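SUMO-1 cysteine protease S273R (African swine fever virus pig/Kenya/KEN-50/1950, PDB 6LJ9) probably acts as a cysteine protease that matures the viral pp220 and pp62 polyproteins into core-shell proteins and helps the virus blunt host immune defences. Local coordinates at residues N191-G195 / P196-W200; Q206-L209 / K210-H213; S2-E5 / K6-S9; T255-D259 / E260-K264. One frame throughout, in Å; residues are numbered along the deposited sequence.

Interaction 1: residues N191-G195 / P196-W200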
loop_
_atom_site.group_PDB
_atom_site.type_symbol
_atom_site.label_atom_id
_atom_site.label_comp_id
_atom_site.label_asym_id
_atom_site.label_seq_id
_atom_site.Cartn_x
_atom_site.Cartn_y
_atom_site.Cartn_z
ATOM N N ASN B 191 -19.936 -23.693 4.330
ATOM C CA ASN B 191 -21.340 -23.592 3.958
ATOM C C ASN B 191 -21.550 -22.433 2.991
ATOM O O ASN B 191 -20.927 -21.377 3.125
ATOM C CB ASN B 191 -22.219 -23.410 5.197
ATOM C CG ASN B 191 -22.189 -24.618 6.115
ATOM O OD1 ASN B 191 -22.224 -25.761 5.658
ATOM N ND2 ASN B 191 -22.120 -24.369 7.418
ATOM N N SER B 192 -22.444 -22.642 2.021
ATOM C CA SER B 192 -22.689 -21.664 0.973
ATOM C C SER B 192 -23.229 -20.359 1.564
ATOM O O SER B 192 -23.791 -20.350 2.662
ATOM C CB SER B 192 -23.671 -22.235 -0.050
ATOM O OG SER B 192 -23.156 -23.416 -0.640
ATOM N N PRO B 193 -23.060 -19.237 0.852
ATOM C CA PRO B 193 -23.542 -17.965 1.387
ATOM C C PRO B 193 -25.061 -17.934 1.418
ATOM O O PRO B 193 -25.723 -18.534 0.558
ATOM C CB PRO B 193 -22.986 -16.928 0.391
ATOM C CG PRO B 193 -21.974 -17.646 -0.429
ATOM C CD PRO B 193 -22.390 -19.074 -0.448
ATOM N N PRO B 194 -25.649 -17.253 2.399
ATOM C CA PRO B 194 -27.103 -17.065 2.384
ATOM C C PRO B 194 -27.531 -16.229 1.188
ATOM O O PRO B 194 -26.743 -15.484 0.598
ATOM C CB PRO B 194 -27.385 -16.337 3.704
ATOM C CG PRO B 194 -26.203 -16.644 4.570
ATOM C CD PRO B 194 -25.038 -16.731 3.630
ATOM N N GLY B 195 -28.804 -16.374 0.828
ATOM C CA GLY B 195 -29.400 -15.640 -0.266
ATOM C C GLY B 195 -29.118 -14.149 -0.251
ATOM O O GLY B 195 -28.665 -13.578 -1.248
ATOM N N PRO B 196 -29.400 -13.482 0.874
ATOM C CA PRO B 196 -29.089 -12.044 0.956
ATOM C C PRO B 196 -27.631 -11.717 0.684
ATOM O O PRO B 196 -27.339 -10.676 0.085
ATOM C CB PRO B 196 -29.502 -11.685 2.389
ATOM C CG PRO B 196 -30.590 -12.649 2.701
ATOM C CD PRO B 196 -30.212 -13.932 2.021
ATOM N N VAL B 197 -26.700 -12.578 1.100
ATOM C CA VAL B 197 -25.294 -12.340 0.791
ATOM C C VAL B 197 -25.058 -12.425 -0.712
ATOM O O VAL B 197 -24.291 -11.636 -1.280
ATOM C CB VAL B 197 -24.401 -13.326 1.568
ATOM C CG1 VAL B 197 -22.942 -13.153 1.171
ATOM C CG2 VAL B 197 -24.571 -13.120 3.067
ATOM N N ILE B 198 -25.726 -13.368 -1.382
ATOM C CA ILE B 198 -25.580 -13.504 -2.830
ATOM C C ILE B 198 -26.063 -12.243 -3.540
ATOM O O ILE B 198 -25.408 -11.744 -4.463
ATOM C CB ILE B 198 -26.326 -14.759 -3.325
ATOM C CG1 ILE B 198 -25.693 -16.024 -2.741
ATOM C CG2 ILE B 198 -26.330 -14.817 -4.846
ATOM C CD1 ILE B 198 -24.298 -16.310 -3.262
ATOM N N ARG B 199 -27.211 -11.704 -3.118
ATOM C CA ARG B 199 -27.726 -10.486 -3.739
ATOM C C ARG B 199 -26.757 -9.324 -3.561
ATOM O O ARG B 199 -26.552 -8.527 -4.486
ATOM C CB ARG B 199 -29.091 -10.124 -3.156
ATOM C CG ARG B 199 -30.105 -11.252 -3.160
ATOM C CD ARG B 199 -31.324 -10.858 -2.348
ATOM N NE ARG B 199 -31.979 -12.015 -1.749
ATOM C CZ ARG B 199 -32.810 -11.946 -0.715
ATOM N NH1 ARG B 199 -33.083 -10.773 -0.161
ATOM N NH2 ARG B 199 -33.362 -13.050 -0.231
ATOM N N TRP B 200 -26.152 -9.213 -2.376
ATOM C CA TRP B 200 -25.194 -8.141 -2.127
ATOM C C TRP B 200 -23.957 -8.287 -3.007
ATOM O O TRP B 200 -23.477 -7.301 -3.578
ATOM C CB TRP B 200 -24.804 -8.117 -0.649
ATOM C CG TRP B 200 -23.894 -6.982 -0.289
ATOM C CD1 TRP B 200 -24.263 -5.745 0.151
ATOM C CD2 TRP B 200 -22.462 -6.979 -0.341
ATOM N NE1 TRP B 200 -23.150 -4.971 0.378
ATOM C CE2 TRP B 200 -22.032 -5.706 0.082
ATOM C CE3 TRP B 200 -21.502 -7.929 -0.705
ATOM C CZ2 TRP B 200 -20.684 -5.358 0.153
ATOM C CZ3 TRP B 200 -20.164 -7.582 -0.634
ATOM C CH2 TRP B 200 -19.768 -6.308 -0.209
#
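Two prolines of the loop, P193 and P194, pack against V197 and I198 in the first turn of helix 195-208. P193 meets both residues. Its CB lies 3.9 Å from V197 CG1, and its CG lies 3.9 Å from CD1 of I198. The P193 ring and the I198 side chain cross at a slant. The ring of P194 presents its CD to the other branch of the valine, 3.7 Å from V197 CG2. V197 thus gives one methyl to each proline. Its first torsion sets this, with CG1 opposite the backbone N at 176° and CG2 beside that N.

The polar contacts belong to the backbone. P194 is the N-cap residue. Its O accepts from I198 N at 3.1 Å, with the donor in the carbonyl plane. G195 O then accepts from R199 N at 3.0 Å, nearly in line with the C=O bond. The R199 side chain folds back over the same carbonyl, and its CG comes within 3.3 Å of G195 O. P196 sits in the first turn, where its lack of an N-H costs no helical bond.

The side chain of P194 is about 6 Å from that of N187, an inferred active-site residue. P193, P194 and V197 also rest on Y185 of strand 181-186, and V197 and W200 reach I172 of strand 169-175. Helix 195-208 therefore starts against the central mixed sheet.

Interaction 2: residues Q206-L209 / K210-H213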
loop_
_atom_site.group_PDB
_atom_site.type_symbol
_atom_site.label_atom_id
_atom_site.label_comp_id
_atom_site.label_asym_id
_atom_site.label_seq_id
_atom_site.Cartn_x
_atom_site.Cartn_y
_atom_site.Cartn_z
ATOM N N GLN B 206 -22.204 -5.595 -10.323
ATOM C CA GLN B 206 -22.718 -4.689 -11.347
ATOM C C GLN B 206 -22.136 -3.292 -11.191
ATOM O O GLN B 206 -21.849 -2.615 -12.186
ATOM C CB GLN B 206 -24.244 -4.642 -11.296
ATOM C CG GLN B 206 -24.913 -5.875 -11.865
ATOM C CD GLN B 206 -24.569 -6.102 -13.323
ATOM O OE1 GLN B 206 -24.556 -5.167 -14.123
ATOM N NE2 GLN B 206 -24.281 -7.350 -13.675
ATOM N N GLN B 207 -21.961 -2.840 -9.948
ATOM C CA GLN B 207 -21.335 -1.543 -9.713
ATOM C C GLN B 207 -19.898 -1.532 -10.219
ATOM O O GLN B 207 -19.489 -0.617 -10.944
ATOM C CB GLN B 207 -21.384 -1.197 -8.224
ATOM C CG GLN B 207 -22.777 -0.911 -7.691
ATOM C CD GLN B 207 -22.770 -0.512 -6.227
ATOM O OE1 GLN B 207 -21.836 -0.830 -5.488
ATOM N NE2 GLN B 207 -23.810 0.193 -5.803
ATOM N N LEU B 208 -19.119 -2.553 -9.856
ATOM C CA LEU B 208 -17.716 -2.590 -10.252
ATOM C C LEU B 208 -17.552 -2.822 -11.748
ATOM O O LEU B 208 -16.533 -2.424 -12.325
ATOM C CB LEU B 208 -16.977 -3.668 -9.459
ATOM C CG LEU B 208 -16.822 -3.371 -7.967
ATOM C CD1 LEU B 208 -16.071 -4.492 -7.268
ATOM C CD2 LEU B 208 -16.119 -2.038 -7.763
ATOM N N LEU B 209 -18.534 -3.454 -12.395
ATOM C CA LEU B 209 -18.483 -3.625 -13.843
ATOM C C LEU B 209 -18.614 -2.309 -14.596
ATOM O O LEU B 209 -18.418 -2.294 -15.816
ATOM C CB LEU B 209 -19.577 -4.592 -14.301
ATOM C CG LEU B 209 -19.254 -6.084 -14.207
ATOM C CD1 LEU B 209 -20.466 -6.919 -14.588
ATOM C CD2 LEU B 209 -18.065 -6.427 -15.092
ATOM N N LYS B 210 -18.947 -1.214 -13.906
ATOM C CA LYS B 210 -19.012 0.099 -14.536
ATOM C C LYS B 210 -17.645 0.766 -14.639
ATOM O O LYS B 210 -17.467 1.655 -15.479
ATOM C CB LYS B 210 -19.974 1.010 -13.762
ATOM C CG LYS B 210 -21.420 0.517 -13.709
ATOM C CD LYS B 210 -22.302 1.508 -12.965
ATOM C CE LYS B 210 -21.858 1.646 -11.509
ATOM N NZ LYS B 210 -22.475 2.802 -10.817
ATOM N N ILE B 211 -16.679 0.362 -13.814
ATOM C CA ILE B 211 -15.339 0.937 -13.833
ATOM C C ILE B 211 -14.259 -0.095 -14.113
ATOM O O ILE B 211 -13.082 0.269 -14.193
ATOM C CB ILE B 211 -15.028 1.686 -12.520
ATOM C CG1 ILE B 211 -14.983 0.708 -11.347
ATOM C CG2 ILE B 211 -16.061 2.772 -12.263
ATOM C CD1 ILE B 211 -14.582 1.354 -10.041
ATOM N N HIS B 212 -14.616 -1.370 -14.257
ATOM C CA HIS B 212 -13.644 -2.406 -14.579
ATOM C C HIS B 212 -14.311 -3.457 -15.452
ATOM O O HIS B 212 -15.537 -3.589 -15.474
ATOM C CB HIS B 212 -13.055 -3.052 -13.317
ATOM C CG HIS B 212 -11.807 -3.842 -13.569
ATOM N ND1 HIS B 212 -10.678 -3.289 -14.134
ATOM C CD2 HIS B 212 -11.511 -5.142 -13.332
ATOM C CE1 HIS B 212 -9.740 -4.214 -14.235
ATOM N NE2 HIS B 212 -10.220 -5.347 -13.754
ATOM N N HIS B 213 -13.481 -4.216 -16.165
ATOM C CA HIS B 213 -13.968 -5.149 -17.170
ATOM C C HIS B 213 -14.090 -6.583 -16.671
ATOM O O HIS B 213 -14.873 -7.352 -17.239
ATOM C CB HIS B 213 -13.050 -5.115 -18.398
ATOM C CG HIS B 213 -11.599 -5.291 -18.075
ATOM N ND1 HIS B 213 -11.058 -6.510 -17.725
ATOM C CD2 HIS B 213 -10.575 -4.405 -18.052
ATOM C CE1 HIS B 213 -9.764 -6.367 -17.501
ATOM N NE2 HIS B 213 -9.446 -5.100 -17.691
#
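K210 curls back over the turn that precedes it because its chain is bent at the third torsion, -63°. That bend brings CE to 3.3 Å from Q207 O, while CG lies 3.5 Å from Q206 O. The aliphatic part of the lysine thus lies along two carbonyls of the last helical turn. I211 has its CG1 between the backbone N and the carbonyl carbon, at 65°. From there CG1 reaches to 3.6 Å from L208 O, and CD1 makes a looser contact with L208 CD2.

The backbone bonds are those of a helix winding down. K210 N donates to Q207 O at 3.1 Å, and I211 N donates to L208 O at 3.2 Å. Both are three-residue steps, as in a 3-10 turn, and both donors sit well above the carbonyl plane. H212 N adds a weak bond to the same L208 O at 2.9 Å, so two N-H groups share that oxygen. This is the exit of helix 195-208, from which the chain turns to strand 215-220, an outermost strand of the mixed sheet within this chain.

L208 and I211 both pack on W181. The ring of H212 stacks on W181 as well, and its NE2 is hydrogen-bonded to D179 O. L209 CA makes a C-H...O contact of 3.4 Å to H212 O.

Interaction 3: residues S2-E5 / K6-S9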
loop_
_atom_site.group_PDB
_atom_site.type_symbol
_atom_site.label_atom_id
_atom_site.label_comp_id
_atom_site.label_asym_id
_atom_site.label_seq_id
_atom_site.Cartn_x
_atom_site.Cartn_y
_atom_site.Cartn_z
ATOM N N SER B 2 2.693 -22.363 9.656
ATOM C CA SER B 2 3.139 -22.241 8.273
ATOM C C SER B 2 2.587 -20.974 7.625
ATOM O O SER B 2 3.327 -20.027 7.360
ATOM C CB SER B 2 2.719 -23.468 7.462
ATOM O OG SER B 2 3.333 -24.643 7.962
ATOM N N ILE B 3 1.277 -20.971 7.371
ATOM C CA ILE B 3 0.635 -19.818 6.754
ATOM C C ILE B 3 0.632 -18.614 7.686
ATOM O O ILE B 3 0.543 -17.472 7.219
ATOM C CB ILE B 3 -0.793 -20.190 6.317
ATOM C CG1 ILE B 3 -0.791 -21.575 5.671
ATOM C CG2 ILE B 3 -1.347 -19.159 5.345
ATOM C CD1 ILE B 3 -2.102 -22.307 5.795
ATOM N N LEU B 4 0.728 -18.838 8.998
ATOM C CA LEU B 4 0.847 -17.719 9.926
ATOM C C LEU B 4 2.167 -16.983 9.737
ATOM O O LEU B 4 2.242 -15.774 9.985
ATOM C CB LEU B 4 0.705 -18.213 11.366
ATOM C CG LEU B 4 0.372 -17.154 12.419
ATOM C CD1 LEU B 4 -0.936 -16.462 12.072
ATOM C CD2 LEU B 4 0.300 -17.774 13.805
ATOM N N GLU B 5 3.211 -17.689 9.295
ATOM C CA GLU B 5 4.468 -17.036 8.952
ATOM C C GLU B 5 4.360 -16.211 7.676
ATOM O O GLU B 5 5.161 -15.292 7.478
ATOM C CB GLU B 5 5.581 -18.074 8.792
ATOM C CG GLU B 5 5.891 -18.879 10.042
ATOM C CD GLU B 5 7.044 -19.843 9.833
ATOM O OE1 GLU B 5 7.676 -19.790 8.755
ATOM O OE2 GLU B 5 7.320 -20.651 10.742
ATOM N N LYS B 6 3.391 -16.519 6.810
ATOM C CA LYS B 6 3.263 -15.799 5.547
ATOM C C LYS B 6 2.900 -14.335 5.775
ATOM O O LYS B 6 3.544 -13.433 5.226
ATOM C CB LYS B 6 2.217 -16.472 4.658
ATOM C CG LYS B 6 2.753 -17.569 3.758
ATOM C CD LYS B 6 1.683 -18.020 2.773
ATOM C CE LYS B 6 2.265 -18.900 1.680
ATOM N NZ LYS B 6 1.244 -19.241 0.651
ATOM N N ILE B 7 1.867 -14.081 6.578
ATOM C CA ILE B 7 1.358 -12.727 6.776
ATOM C C ILE B 7 2.359 -11.912 7.586
ATOM O O ILE B 7 3.328 -12.454 8.129
ATOM C CB ILE B 7 -0.027 -12.744 7.450
ATOM C CG1 ILE B 7 0.074 -13.254 8.889
ATOM C CG2 ILE B 7 -0.997 -13.598 6.644
ATOM C CD1 ILE B 7 -1.263 -13.348 9.595
ATOM N N THR B 8 2.124 -10.603 7.677
ATOM C CA THR B 8 3.104 -9.663 8.205
ATOM C C THR B 8 2.881 -9.311 9.673
ATOM O O THR B 8 3.580 -8.437 10.198
ATOM C CB THR B 8 3.105 -8.384 7.364
ATOM O OG1 THR B 8 1.820 -7.755 7.442
ATOM C CG2 THR B 8 3.416 -8.704 5.908
ATOM N N SER B 9 1.939 -9.963 10.346
ATOM C CA SER B 9 1.667 -9.663 11.744
ATOM C C SER B 9 2.593 -10.458 12.662
ATOM O O SER B 9 3.355 -11.325 12.229
ATOM C CB SER B 9 0.208 -9.952 12.083
ATOM O OG SER B 9 -0.123 -11.296 11.792
HETATM O O HOH W 1 3.727 -13.926 10.924
#
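L4 and I7 meet through their outermost methyls on one side of the short, weakly bonded N-terminal helix 3-6. I7 follows that helix and begins the loop that leads away from it. From its CB, the ethyl branch of I7 starts between the backbone N and the carbonyl carbon, at 67°. CG1 then passes L4 O at 3.5 Å. The branch runs on extended to CD1, which meets L4 CD1 at 4.0 Å. The two side chains cross rather than lie alongside each other. L4 reaches this point because its CG is turned away from the backbone N, at -162°. L4 and I7 share F238 of helix 232-244 and F265 of helix 259-269, so the pair wedges the N-terminus against two helices of the protease.

K6 makes the second contact, with I3. Its N donates to I3 O at 3.0 Å, from a position above the carbonyl plane rather than on a lone pair. K6 CB also comes within 3.2 Å of I3 O. Farther out, CD brushes I3 CG2 at 4.1 Å, and the lysine chain continues extended.

The loop beyond is tied down by polar contacts. T8 N bonds to D245, T8 OG1 to R241, and S9 OG to H268. A water lies 2.9 Å from S9 O and also close to L4 O, though its proton sharing is doubtful.

Interaction 4: residues T255-D259 / E260-K264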
loop_
_atom_site.group_PDB
_atom_site.type_symbol
_atom_site.label_atom_id
_atom_site.label_comp_id
_atom_site.label_asym_id
_atom_site.label_seq_id
_atom_site.Cartn_x
_atom_site.Cartn_y
_atom_site.Cartn_z
ATOM N N THR B 255 -5.978 -25.810 0.448
ATOM C CA THR B 255 -5.191 -26.255 1.592
ATOM C C THR B 255 -5.918 -25.898 2.880
ATOM O O THR B 255 -6.388 -24.766 3.040
ATOM C CB THR B 255 -3.796 -25.627 1.581
ATOM O OG1 THR B 255 -3.169 -25.876 0.316
ATOM C CG2 THR B 255 -2.939 -26.222 2.687
ATOM N N ARG B 256 -6.001 -26.859 3.797
ATOM C CA ARG B 256 -6.740 -26.655 5.034
ATOM C C ARG B 256 -5.931 -25.816 6.017
ATOM O O ARG B 256 -4.705 -25.932 6.104
ATOM C CB ARG B 256 -7.106 -27.997 5.670
ATOM C CG ARG B 256 -7.938 -27.856 6.936
ATOM C CD ARG B 256 -8.304 -29.192 7.558
ATOM N NE ARG B 256 -9.122 -28.997 8.754
ATOM C CZ ARG B 256 -8.630 -28.845 9.979
ATOM N NH1 ARG B 256 -7.320 -28.873 10.177
ATOM N NH2 ARG B 256 -9.445 -28.664 11.007
ATOM N N ILE B 257 -6.633 -24.959 6.756
ATOM C CA ILE B 257 -6.044 -24.116 7.787
ATOM C C ILE B 257 -6.633 -24.546 9.124
ATOM O O ILE B 257 -7.858 -24.516 9.308
ATOM C CB ILE B 257 -6.298 -22.625 7.514
ATOM C CG1 ILE B 257 -5.682 -22.226 6.170
ATOM C CG2 ILE B 257 -5.728 -21.774 8.629
ATOM C CD1 ILE B 257 -5.884 -20.774 5.811
ATOM N N THR B 258 -5.767 -24.943 10.050
ATOM C CA THR B 258 -6.192 -25.599 11.277
ATOM C C THR B 258 -6.674 -24.589 12.316
ATOM O O THR B 258 -6.344 -23.399 12.274
ATOM C CB THR B 258 -5.050 -26.430 11.861
ATOM O OG1 THR B 258 -4.012 -25.558 12.326
ATOM C CG2 THR B 258 -4.474 -27.361 10.804
ATOM N N ASP B 259 -7.473 -25.090 13.264
ATOM C CA ASP B 259 -7.898 -24.269 14.392
ATOM C C ASP B 259 -6.723 -23.913 15.294
ATOM O O ASP B 259 -6.738 -22.863 15.947
ATOM C CB ASP B 259 -8.981 -24.990 15.198
ATOM C CG ASP B 259 -10.210 -25.318 14.369
ATOM O OD1 ASP B 259 -10.178 -26.318 13.619
ATOM O OD2 ASP B 259 -11.212 -24.579 14.470
ATOM N N GLU B 260 -5.704 -24.774 15.346
ATOM C CA GLU B 260 -4.509 -24.468 16.126
ATOM C C GLU B 260 -3.808 -23.224 15.597
ATOM O O GLU B 260 -3.390 -22.359 16.375
ATOM C CB GLU B 260 -3.559 -25.662 16.116
ATOM C CG GLU B 260 -2.249 -25.425 16.841
ATOM C CD GLU B 260 -1.250 -26.541 16.606
ATOM O OE1 GLU B 260 -1.459 -27.336 15.664
ATOM O OE2 GLU B 260 -0.258 -26.625 17.361
ATOM N N GLU B 261 -3.666 -23.122 14.274
ATOM C CA GLU B 261 -3.063 -21.933 13.683
ATOM C C GLU B 261 -3.901 -20.688 13.943
ATOM O O GLU B 261 -3.352 -19.592 14.101
ATOM C CB GLU B 261 -2.870 -22.137 12.181
ATOM C CG GLU B 261 -1.420 -22.188 11.733
ATOM C CD GLU B 261 -1.281 -22.613 10.285
ATOM O OE1 GLU B 261 -1.903 -23.627 9.902
ATOM O OE2 GLU B 261 -0.559 -21.929 9.528
HETATM N N MSE B 262 -5.221 -20.831 13.995
HETATM C CA MSE B 262 -6.097 -19.690 14.225
HETATM C C MSE B 262 -6.131 -19.294 15.694
HETATM O O MSE B 262 -6.326 -18.124 16.023
HETATM C CB MSE B 262 -7.509 -19.993 13.729
HETATM C CG MSE B 262 -7.590 -20.263 12.237
HETATM SE SE MSE B 262 -7.136 -18.710 11.148
HETATM C CE MSE B 262 -5.221 -19.009 10.912
ATOM N N TYR B 263 -5.946 -20.275 16.581
ATOM C CA TYR B 263 -5.838 -19.954 18.000
ATOM C C TYR B 263 -4.561 -19.175 18.284
ATOM O O TYR B 263 -4.554 -18.266 19.121
ATOM C CB TYR B 263 -5.889 -21.229 18.839
ATOM C CG TYR B 263 -5.846 -20.969 20.328
ATOM C CD1 TYR B 263 -6.980 -20.548 21.012
ATOM C CD2 TYR B 263 -4.673 -21.141 21.052
ATOM C CE1 TYR B 263 -6.947 -20.308 22.372
ATOM C CE2 TYR B 263 -4.630 -20.903 22.413
ATOM C CZ TYR B 263 -5.770 -20.487 23.068
ATOM O OH TYR B 263 -5.735 -20.248 24.423
ATOM N N LYS B 264 -3.470 -19.519 17.595
ATOM C CA LYS B 264 -2.247 -18.734 17.713
ATOM C C LYS B 264 -2.407 -17.359 17.078
ATOM O O LYS B 264 -1.717 -16.412 17.472
ATOM C CB LYS B 264 -1.076 -19.480 17.074
ATOM C CG LYS B 264 -0.674 -20.754 17.800
ATOM C CD LYS B 264 0.472 -21.453 17.087
ATOM C CE LYS B 264 0.903 -22.707 17.828
ATOM N NZ LYS B 264 1.978 -23.439 17.103
HETATM O O HOH W 2 -1.778 -27.606 13.187
#
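T258 OG1 receives the N-H of E261 at 3.1 Å, with an angle of 163° at the hydrogen. This is an N-cap bond, and it opens helix 259-269. The same hydroxyl also bonds to a water at 3.2 Å, and that water also lies close to E260 OE1. OG1 can do this because it stands between the backbone N and the carbonyl carbon of T258, at 68°, facing the first turn. The threonine carbonyl is used as well, with M262 N donating to T258 O at 3.3 Å. Next along, D259 O takes the N-H of Y263 at 2.8 Å.

The carboxylate of D259 points the other way. It bonds to S228 OG and R227 N, and R256 NH2 makes a salt bridge to its OD1. These partners fix the group beside Q226, a predicted substrate-binding residue, and about 8 Å from the side chain of C232, the inferred nucleophile. The bonds to R227 and S228 join the start of this helix to the loop before the nucleophile.

On the buried side, I257 and M262, a selenomethionine in this crystal, pack together and against F238 of helix 232-244. M262 is bent at its second and third torsions, and CG passes T258 O at 3.4 Å. The bends bring its terminal CE across to the methyl branch of I257, where CE lies 3.6 Å from I257 CG2.

Along the chain the order is interaction 3, 1, 2, then 4. Interactions 1 and 2 mark the start and end of helix 195-208, with centres 20 Å apart, and this helix connects the adjacent parallel strands 181-186 and 215-220 of the mixed sheet, a beta-alpha-beta crossover. Interactions 3 and 4 lie 25 to 35 Å from them by centres, and only 11 Å from each other. Those two touch. The E261 carboxylate of 255-264 takes a hydrogen bond from S2 N and weak ones from I3 N and L4 N, and I3 packs on I257. The N-terminus is thereby joined to helix 259-269 of the Ulp1-like catalytic region, to which interactions 1, 2 and 4 belong.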